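Local atomic coordinates of regulator of nonsense transcripts 2 (Homo sapiens, PDB entry 4CEM), a protein that takes part in nonsense-mediated mRNA decay, here represented by the first of its three MIF4G domains, an all-helical module. Residues A[17-22]-A[219-224]; A[24-29]-A[224-229]; A[184-189]-A[245-250]. All coordinates share one frame; numbering follows the deposited sequence.

Contact 1 of 3, residues A[17-22]-A[219-224]; sequences EAWERH and NLSFPP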
loop_
_atom_site.group_PDB
_atom_site.type_symbol
_atom_site.label_atom_id
_atom_site.label_comp_id
_atom_site.label_asym_id
_atom_site.label_seq_id
_atom_site.Cartn_x
_atom_site.Cartn_y
_atom_site.Cartn_z
ATOM N N GLU A 17 10.269 7.653 -12.339
ATOM C CA GLU A 17 9.941 6.878 -11.155
ATOM C C GLU A 17 9.341 5.538 -11.527
ATOM O O GLU A 17 9.654 4.518 -10.914
ATOM C CB GLU A 17 8.971 7.647 -10.250
ATOM C CG GLU A 17 9.683 8.598 -9.296
ATOM C CD GLU A 17 8.815 9.747 -8.827
ATOM O OE1 GLU A 17 7.585 9.558 -8.669
ATOM O OE2 GLU A 17 9.378 10.841 -8.619
ATOM N N ALA A 18 8.473 5.556 -12.529
ATOM C CA ALA A 18 7.875 4.350 -13.065
ATOM C C ALA A 18 8.960 3.336 -13.413
ATOM O O ALA A 18 8.891 2.178 -13.004
ATOM C CB ALA A 18 7.053 4.695 -14.292
ATOM N N TRP A 19 9.981 3.780 -14.136
ATOM C CA TRP A 19 11.016 2.858 -14.583
ATOM C C TRP A 19 11.909 2.379 -13.465
ATOM O O TRP A 19 12.257 1.200 -13.422
ATOM C CB TRP A 19 11.809 3.449 -15.751
ATOM C CG TRP A 19 11.067 3.284 -17.045
ATOM C CD1 TRP A 19 10.303 4.230 -17.722
ATOM C CD2 TRP A 19 10.945 2.066 -17.834
ATOM N NE1 TRP A 19 9.751 3.697 -18.848
ATOM C CE2 TRP A 19 10.098 2.399 -18.973
ATOM C CE3 TRP A 19 11.441 0.780 -17.720
ATOM C CZ2 TRP A 19 9.784 1.464 -19.951
ATOM C CZ3 TRP A 19 11.113 -0.151 -18.703
ATOM C CH2 TRP A 19 10.310 0.187 -19.797
ATOM N N GLU A 20 12.286 3.275 -12.561
ATOM C CA GLU A 20 13.066 2.900 -11.374
ATOM C C GLU A 20 12.330 1.824 -10.585
ATOM O O GLU A 20 12.894 0.781 -10.251
ATOM C CB GLU A 20 13.316 4.115 -10.475
ATOM C CG GLU A 20 14.446 5.011 -10.962
ATOM C CD GLU A 20 14.408 6.424 -10.381
ATOM O OE1 GLU A 20 13.430 6.781 -9.679
ATOM O OE2 GLU A 20 15.368 7.189 -10.644
ATOM N N ARG A 21 11.057 2.089 -10.317
ATOM C CA ARG A 21 10.189 1.130 -9.659
ATOM C C ARG A 21 10.196 -0.204 -10.409
ATOM O O ARG A 21 10.361 -1.261 -9.809
ATOM C CB ARG A 21 8.761 1.690 -9.563
ATOM C CG ARG A 21 7.843 0.907 -8.643
ATOM C CD ARG A 21 6.637 1.713 -8.187
ATOM N NE ARG A 21 5.613 1.821 -9.231
ATOM C CZ ARG A 21 5.436 2.871 -10.039
ATOM N NH1 ARG A 21 6.207 3.955 -9.946
ATOM N NH2 ARG A 21 4.469 2.842 -10.953
ATOM N N HIS A 22 10.050 -0.146 -11.725
ATOM C CA HIS A 22 9.921 -1.354 -12.519
ATOM C C HIS A 22 11.200 -2.135 -12.533
ATOM O O HIS A 22 11.211 -3.344 -12.291
ATOM C CB HIS A 22 9.502 -0.995 -13.941
ATOM C CG HIS A 22 9.464 -2.167 -14.882
ATOM N ND1 HIS A 22 8.428 -3.016 -14.935
ATOM C CD2 HIS A 22 10.377 -2.600 -15.830
ATOM C CE1 HIS A 22 8.669 -3.960 -15.860
ATOM N NE2 HIS A 22 9.861 -3.702 -16.410
ATOM N N ASN A 219 5.091 11.490 -25.775
ATOM C CA ASN A 219 5.700 10.345 -26.456
ATOM C C ASN A 219 6.734 9.637 -25.586
ATOM O O ASN A 219 7.832 9.284 -26.024
ATOM C CB ASN A 219 6.274 10.786 -27.800
ATOM C CG ASN A 219 5.199 11.309 -28.732
ATOM O OD1 ASN A 219 4.384 10.542 -29.243
ATOM N ND2 ASN A 219 5.183 12.612 -28.946
ATOM N N LEU A 220 6.345 9.444 -24.334
ATOM C CA LEU A 220 7.105 8.683 -23.379
ATOM C C LEU A 220 6.513 7.279 -23.298
ATOM O O LEU A 220 5.300 7.117 -23.174
ATOM C CB LEU A 220 7.013 9.347 -22.016
ATOM C CG LEU A 220 7.522 10.788 -21.955
ATOM C CD1 LEU A 220 7.103 11.428 -20.627
ATOM C CD2 LEU A 220 9.035 10.853 -22.168
ATOM N N SER A 221 7.382 6.277 -23.351
ATOM C CA SER A 221 6.989 4.881 -23.249
ATOM C C SER A 221 7.126 4.365 -21.821
ATOM O O SER A 221 8.230 4.208 -21.318
ATOM C CB SER A 221 7.866 4.051 -24.175
ATOM O OG SER A 221 7.993 2.741 -23.678
ATOM N N PHE A 222 6.000 4.069 -21.185
ATOM C CA PHE A 222 5.983 3.617 -19.780
ATOM C C PHE A 222 6.192 2.107 -19.637
ATOM O O PHE A 222 5.920 1.364 -20.574
ATOM C CB PHE A 222 4.662 4.033 -19.123
ATOM C CG PHE A 222 4.641 5.461 -18.684
ATOM C CD1 PHE A 222 4.387 6.471 -19.597
ATOM C CD2 PHE A 222 4.910 5.801 -17.358
ATOM C CE1 PHE A 222 4.377 7.796 -19.195
ATOM C CE2 PHE A 222 4.898 7.123 -16.953
ATOM C CZ PHE A 222 4.634 8.123 -17.874
ATOM N N PRO A 223 6.634 1.648 -18.444
ATOM C CA PRO A 223 7.034 0.254 -18.287
ATOM C C PRO A 223 5.891 -0.709 -18.547
ATOM O O PRO A 223 4.756 -0.410 -18.234
ATOM C CB PRO A 223 7.469 0.159 -16.810
ATOM C CG PRO A 223 7.491 1.545 -16.285
ATOM C CD PRO A 223 6.536 2.318 -17.137
ATOM N N PRO A 224 6.193 -1.880 -19.095
ATOM C CA PRO A 224 5.126 -2.841 -19.331
ATOM C C PRO A 224 4.742 -3.586 -18.047
ATOM O O PRO A 224 5.575 -3.730 -17.146
ATOM C CB PRO A 224 5.762 -3.802 -20.338
ATOM C CG PRO A 224 7.216 -3.793 -19.985
ATOM C CD PRO A 224 7.525 -2.461 -19.333
#

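Contact 2 of 3, residues A[24-29]-A[224-229]; sequences LRKELR and PSEIIS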
loop_
_atom_site.group_PDB
_atom_site.type_symbol
_atom_site.label_atom_id
_atom_site.label_comp_id
_atom_site.label_asym_id
_atom_site.label_seq_id
_atom_site.Cartn_x
_atom_site.Cartn_y
_atom_site.Cartn_z
ATOM N N LEU A 24 13.681 -2.141 -10.467
ATOM C CA LEU A 24 13.999 -2.713 -9.151
ATOM C C LEU A 24 13.203 -3.986 -8.863
ATOM O O LEU A 24 13.760 -5.010 -8.451
ATOM C CB LEU A 24 13.745 -1.695 -8.031
ATOM C CG LEU A 24 14.059 -2.184 -6.611
ATOM C CD1 LEU A 24 15.473 -2.745 -6.557
ATOM C CD2 LEU A 24 13.858 -1.060 -5.598
ATOM N N ARG A 25 11.897 -3.904 -9.081
ATOM C CA ARG A 25 11.012 -5.036 -8.862
ATOM C C ARG A 25 11.422 -6.261 -9.684
ATOM O O ARG A 25 11.387 -7.392 -9.195
ATOM C CB ARG A 25 9.578 -4.638 -9.212
ATOM C CG ARG A 25 8.926 -3.716 -8.199
ATOM C CD ARG A 25 7.510 -3.365 -8.612
ATOM N NE ARG A 25 6.882 -2.473 -7.646
ATOM C CZ ARG A 25 5.659 -1.961 -7.765
ATOM N NH1 ARG A 25 4.901 -2.244 -8.815
ATOM N NH2 ARG A 25 5.189 -1.155 -6.828
ATOM N N LYS A 26 11.800 -6.014 -10.936
ATOM C CA LYS A 26 12.183 -7.054 -11.883
ATOM C C LYS A 26 13.461 -7.733 -11.427
ATOM O O LYS A 26 13.633 -8.938 -11.572
ATOM C CB LYS A 26 12.414 -6.418 -13.252
ATOM C CG LYS A 26 12.167 -7.332 -14.435
ATOM C CD LYS A 26 10.681 -7.473 -14.732
ATOM C CE LYS A 26 10.458 -8.218 -16.033
ATOM N NZ LYS A 26 11.200 -7.571 -17.156
ATOM N N GLU A 27 14.354 -6.933 -10.863
ATOM C CA GLU A 27 15.660 -7.390 -10.414
ATOM C C GLU A 27 15.507 -8.213 -9.126
ATOM O O GLU A 27 16.020 -9.317 -9.026
ATOM C CB GLU A 27 16.552 -6.163 -10.189
ATOM C CG GLU A 27 18.040 -6.439 -10.085
ATOM C CD GLU A 27 18.805 -5.346 -9.333
ATOM O OE1 GLU A 27 18.318 -4.192 -9.259
ATOM O OE2 GLU A 27 19.907 -5.640 -8.813
ATOM N N LEU A 28 14.781 -7.663 -8.156
ATOM C CA LEU A 28 14.493 -8.340 -6.898
ATOM C C LEU A 28 13.690 -9.623 -7.061
ATOM O O LEU A 28 13.996 -10.627 -6.412
ATOM C CB LEU A 28 13.747 -7.396 -5.946
ATOM C CG LEU A 28 14.642 -6.431 -5.173
ATOM C CD1 LEU A 28 13.806 -5.602 -4.210
ATOM C CD2 LEU A 28 15.738 -7.195 -4.439
ATOM N N ARG A 29 12.668 -9.596 -7.911
ATOM C CA ARG A 29 11.859 -10.795 -8.172
ATOM C C ARG A 29 12.724 -11.917 -8.735
ATOM O O ARG A 29 12.570 -13.073 -8.358
ATOM C CB ARG A 29 10.670 -10.477 -9.107
ATOM C CG ARG A 29 10.027 -11.675 -9.806
ATOM C CD ARG A 29 8.681 -11.327 -10.441
ATOM N NE ARG A 29 7.616 -11.452 -9.452
ATOM C CZ ARG A 29 6.679 -12.396 -9.431
ATOM N NH1 ARG A 29 6.601 -13.322 -10.376
ATOM N NH2 ARG A 29 5.790 -12.399 -8.456
ATOM N N PRO A 224 6.193 -1.880 -19.095
ATOM C CA PRO A 224 5.126 -2.841 -19.331
ATOM C C PRO A 224 4.742 -3.586 -18.047
ATOM O O PRO A 224 5.575 -3.730 -17.146
ATOM C CB PRO A 224 5.762 -3.802 -20.338
ATOM C CG PRO A 224 7.216 -3.793 -19.985
ATOM C CD PRO A 224 7.525 -2.461 -19.333
ATOM N N SER A 225 3.496 -4.049 -17.968
ATOM C CA SER A 225 3.081 -4.960 -16.897
ATOM C C SER A 225 3.496 -6.375 -17.275
ATOM O O SER A 225 2.940 -6.947 -18.212
ATOM C CB SER A 225 1.567 -4.918 -16.682
ATOM O OG SER A 225 1.163 -5.970 -15.818
ATOM N N GLU A 226 4.472 -6.926 -16.556
ATOM C CA GLU A 226 5.019 -8.253 -16.871
ATOM C C GLU A 226 5.197 -9.165 -15.656
ATOM O O GLU A 226 5.822 -10.217 -15.766
ATOM C CB GLU A 226 6.393 -8.107 -17.523
ATOM C CG GLU A 226 6.453 -7.159 -18.701
ATOM C CD GLU A 226 7.809 -7.183 -19.373
ATOM O OE1 GLU A 226 8.830 -7.183 -18.634
ATOM O OE2 GLU A 226 7.840 -7.210 -20.632
ATOM N N ILE A 227 4.667 -8.774 -14.504
ATOM C CA ILE A 227 4.959 -9.493 -13.271
ATOM C C ILE A 227 3.783 -10.399 -12.922
ATOM O O ILE A 227 3.922 -11.619 -12.939
ATOM C CB ILE A 227 5.302 -8.524 -12.130
ATOM C CG1 ILE A 227 6.647 -7.854 -12.438
ATOM C CG2 ILE A 227 5.350 -9.262 -10.802
ATOM C CD1 ILE A 227 7.030 -6.738 -11.488
ATOM N N ILE A 228 2.635 -9.798 -12.626
ATOM C CA ILE A 228 1.405 -10.542 -12.383
ATOM C C ILE A 228 0.588 -10.587 -13.668
ATOM O O ILE A 228 0.285 -9.547 -14.254
ATOM C CB ILE A 228 0.559 -9.903 -11.259
ATOM C CG1 ILE A 228 1.404 -9.720 -9.985
ATOM C CG2 ILE A 228 -0.678 -10.749 -10.967
ATOM C CD1 ILE A 228 2.098 -10.988 -9.520
ATOM N N SER A 229 0.216 -11.797 -14.083
ATOM C CA SER A 229 -0.540 -12.008 -15.313
ATOM C C SER A 229 -1.894 -11.306 -15.273
ATOM O O SER A 229 -2.473 -11.141 -14.202
ATOM C CB SER A 229 -0.786 -13.492 -15.533
ATOM O OG SER A 229 -1.858 -13.929 -14.713
#

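Contact 3 of 3, residues A[184-189]-A[245-250]; sequences ESHTHV and TSLTKH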
loop_
_atom_site.group_PDB
_atom_site.type_symbol
_atom_site.label_atom_id
_atom_site.label_comp_id
_atom_site.label_asym_id
_atom_site.label_seq_id
_atom_site.Cartn_x
_atom_site.Cartn_y
_atom_site.Cartn_z
ATOM N N GLU A 184 -20.752 2.698 3.486
ATOM C CA GLU A 184 -21.340 3.986 3.858
ATOM C C GLU A 184 -20.217 4.932 4.288
ATOM O O GLU A 184 -19.971 5.957 3.644
ATOM C CB GLU A 184 -22.371 3.816 4.988
ATOM C CG GLU A 184 -23.817 3.634 4.525
ATOM C CD GLU A 184 -24.072 2.316 3.807
ATOM O OE1 GLU A 184 -23.526 1.275 4.233
ATOM O OE2 GLU A 184 -24.836 2.319 2.818
ATOM N N SER A 185 -19.540 4.577 5.378
ATOM C CA SER A 185 -18.371 5.315 5.841
ATOM C C SER A 185 -17.175 4.868 5.024
ATOM O O SER A 185 -16.786 3.701 5.072
ATOM C CB SER A 185 -18.094 5.043 7.325
ATOM O OG SER A 185 -19.136 5.523 8.155
ATOM N N HIS A 186 -16.593 5.790 4.267
ATOM C CA HIS A 186 -15.410 5.473 3.484
ATOM C C HIS A 186 -14.189 5.927 4.219
ATOM O O HIS A 186 -13.605 6.963 3.911
ATOM C CB HIS A 186 -15.530 6.056 2.088
ATOM C CG HIS A 186 -16.487 5.287 1.215
ATOM N ND1 HIS A 186 -17.817 5.466 1.267
ATOM C CD2 HIS A 186 -16.261 4.271 0.290
ATOM C CE1 HIS A 186 -18.412 4.627 0.398
ATOM N NE2 HIS A 186 -17.458 3.898 -0.197
ATOM N N THR A 187 -13.814 5.132 5.218
ATOM C CA THR A 187 -12.741 5.464 6.155
ATOM C C THR A 187 -11.368 4.963 5.702
ATOM O O THR A 187 -10.341 5.485 6.129
ATOM C CB THR A 187 -13.056 4.889 7.552
ATOM O OG1 THR A 187 -13.701 3.616 7.412
ATOM C CG2 THR A 187 -13.979 5.824 8.313
ATOM N N HIS A 188 -11.349 3.960 4.832
ATOM C CA HIS A 188 -10.096 3.389 4.338
ATOM C C HIS A 188 -9.682 3.939 2.986
ATOM O O HIS A 188 -8.824 3.360 2.328
ATOM C CB HIS A 188 -10.210 1.859 4.258
ATOM C CG HIS A 188 -10.547 1.186 5.580
ATOM N ND1 HIS A 188 -11.803 0.844 5.921
ATOM C CD2 HIS A 188 -9.728 0.772 6.633
ATOM C CE1 HIS A 188 -11.793 0.256 7.133
ATOM N NE2 HIS A 188 -10.523 0.214 7.567
ATOM N N VAL A 189 -10.253 5.066 2.561
ATOM C CA VAL A 189 -10.024 5.562 1.195
ATOM C C VAL A 189 -8.546 5.760 0.909
ATOM O O VAL A 189 -8.034 5.279 -0.108
ATOM C CB VAL A 189 -10.743 6.893 0.915
ATOM C CG1 VAL A 189 -10.549 7.294 -0.537
ATOM C CG2 VAL A 189 -12.219 6.766 1.220
ATOM N N THR A 245 -17.090 2.494 -7.255
ATOM C CA THR A 245 -18.541 2.629 -7.390
ATOM C C THR A 245 -19.187 3.043 -6.057
ATOM O O THR A 245 -19.887 4.059 -5.968
ATOM C CB THR A 245 -19.154 1.304 -7.860
ATOM O OG1 THR A 245 -18.713 1.032 -9.194
ATOM C CG2 THR A 245 -20.677 1.359 -7.812
ATOM N N SER A 246 -18.930 2.245 -5.028
ATOM C CA SER A 246 -19.387 2.545 -3.683
ATOM C C SER A 246 -19.007 3.971 -3.270
ATOM O O SER A 246 -19.829 4.700 -2.725
ATOM C CB SER A 246 -18.811 1.517 -2.700
ATOM O OG SER A 246 -18.640 2.081 -1.420
ATOM N N LEU A 247 -17.770 4.368 -3.543
ATOM C CA LEU A 247 -17.274 5.691 -3.148
ATOM C C LEU A 247 -17.988 6.822 -3.886
ATOM O O LEU A 247 -18.125 7.927 -3.358
ATOM C CB LEU A 247 -15.763 5.788 -3.394
ATOM C CG LEU A 247 -15.080 7.112 -3.035
ATOM C CD1 LEU A 247 -15.124 7.360 -1.534
ATOM C CD2 LEU A 247 -13.647 7.113 -3.539
ATOM N N THR A 248 -18.427 6.545 -5.112
ATOM C CA THR A 248 -19.092 7.549 -5.936
ATOM C C THR A 248 -20.553 7.709 -5.517
ATOM O O THR A 248 -21.094 8.814 -5.562
ATOM C CB THR A 248 -18.931 7.231 -7.439
ATOM O OG1 THR A 248 -17.844 8.005 -7.955
ATOM C CG2 THR A 248 -20.189 7.557 -8.231
ATOM N N LYS A 249 -21.178 6.614 -5.090
ATOM C CA LYS A 249 -22.456 6.695 -4.372
ATOM C C LYS A 249 -22.345 7.659 -3.190
ATOM O O LYS A 249 -23.118 8.607 -3.079
ATOM C CB LYS A 249 -22.903 5.319 -3.863
ATOM C CG LYS A 249 -23.989 4.651 -4.693
ATOM C CD LYS A 249 -23.489 4.177 -6.052
ATOM C CE LYS A 249 -24.442 3.155 -6.661
ATOM N NZ LYS A 249 -24.094 2.817 -8.070
ATOM N N HIS A 250 -21.367 7.414 -2.323
ATOM C CA HIS A 250 -21.151 8.230 -1.126
ATOM C C HIS A 250 -20.807 9.665 -1.464
ATOM O O HIS A 250 -21.022 10.561 -0.646
ATOM C CB HIS A 250 -20.081 7.573 -0.243
ATOM C CG HIS A 250 -19.847 8.262 1.092
ATOM N ND1 HIS A 250 -20.845 8.762 1.842
ATOM C CD2 HIS A 250 -18.669 8.482 1.812
ATOM C CE1 HIS A 250 -20.333 9.298 2.971
ATOM N NE2 HIS A 250 -19.003 9.123 2.950
#

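Contact 1 of 3, residues A[17-22]-A[219-224]
With its CG anti to the carbonyl carbon, W19 turns its indole out over P223, while H22, one turn further along the helix, reaches the same proline from a different first torsion, CG anti to the backbone N (chi1 175°). The two rings and the methyl of A18 together receive P223, whose CB is directed toward the helix. Its CG sits over the five-membered ring of W19, 3.8 Å from the centroid and only 9° off the ring normal, so the CH-pi contact is made almost directly over the ring centre. CB of the same proline lies over a face of the H22 ring, offset toward the rim and 3.6 Å from H22 CG, and P223 CD rests 3.7 Å from A18 CB. A rigid, compact pyrrolidine suits a place bounded by two flat rings, and alanine is small enough to let it approach the helix backbone.

In the fold, this joins the long N-terminal helix 6-33 to the loop that leaves helix 209-218 and leads to helix 230-259, so an N-terminal helix is laid along a connection between helices of the MIF4G domain.

The indole also makes a polar bond along its edge. W19 NE1 donates to S221 O at 2.9 Å, with an N-H...O angle of 147°; the acceptor lies in the ring plane, and the donor in the carbonyl plane. This bond fixes the rotation of the indole while its face stays on P223. F222 starts away from helix 6-33 and its ring packs on V211, A214 and A215 of helix 209-218, yet its edge still meets the methyl of A18, CD2 to CB 3.9 Å. P224 CD continues the proline surface over the H22 ring, 4.2 Å from its centroid.

Contact 2 of 3, residues A[24-29]-A[224-229]
R29 meets I227 through the far end of a long side chain. From CB the chain runs on through CG to CD, which comes 3.9 Å from I227 CG2; there it bends, chi3 -86°, and lays the guanidinium over that methyl. I227 CG2 sits under one face, offset toward the rim, 3.4 Å from R29 NE and 3.7 Å from R29 CZ. At the tip, NH2 passes I228 CD1 at 4.1 Å. Its N-H groups are served elsewhere: NE donates to I158 O, and NH2 forms a salt bridge with D164. Arginine suits this place because its flat face accepts an isoleucine methyl while its N-H groups bind the end of helix 143-158 and the start of helix 164-181.

One turn earlier, R25 gives only its CB to I227 CD1; its extended chain carries the guanidinium to D202, D201 and E155. On the exposed side K26 bends at chi2 and chi4 to bring NZ to E226 OE1, a 2.8 Å salt bridge. The three acidic partners of R25 would compensate the cost of burying its charge, and D164 balances R29 while holding its flat face on I227; K26 and E226 form a more exposed ion pair.

Contact 3 of 3, residues A[184-189]-A[245-250]
The loop 184-189 runs beside helix 230-259, with the CA atoms of E184 and H250 6.5 Å apart and those of H186 and L247 6.9 Å apart. From this loop H186 points its imidazole at the helix. Its NE2 pairs with S246 OG at 2.5 Å, a very short separation that is best read with caution at this resolution; OG lies at the ring edge, near its plane. Over one face of the ring comes L247 CA, 3.9 Å from the centroid, and L247 CD1 reaches H186 CG at 3.7 Å. L247 thereby spans the histidine and V189, whose CG2 meets the same CD1. L247 also touches L293 and S297 of helix 283-303, so a branched aliphatic residue fits between loop and helices.

H250, its CG anti to the backbone N (chi1 -175°), lies nearly parallel to H186, the planes at 19°, but the rings are slid apart and barely overlap. Above the centre of the H250 ring stands E184 O, which also accepts a bent bond from H186 ND1, 3.2 Å long and tilted from the imidazole plane. The contact ties the connection between helices 164-181 and 189-204 to helix 230-259 within the MIF4G domain. H186 is flat enough to pack and polar at its edge; H250 offers a flat face to E184 O. That carbonyl would probably favour a positive charge on either ring, though hardly on both at once.

Contacts 1 and 2 are neighbours, their centres 12 Å apart. Both use helix 6-33 and the loop between helices 209-218 and 230-259, and they share P224. Successive parts of the helix meet successive parts of the loop, so the two run together in the same direction. Contact 3 lies about 31 Å from each, centre to centre, and on the opposite side of the chain's centre from contact 2. It uses the loop before helix 189-204 and helix 230-259, which follows the loop of contacts 1 and 2. In sequence come 17-22, 24-29, 184-189, 219-224 with 224-229, and 245-250, so the contacts tie the N-terminal helix and two interhelix connections together, consistent with one compact helical unit.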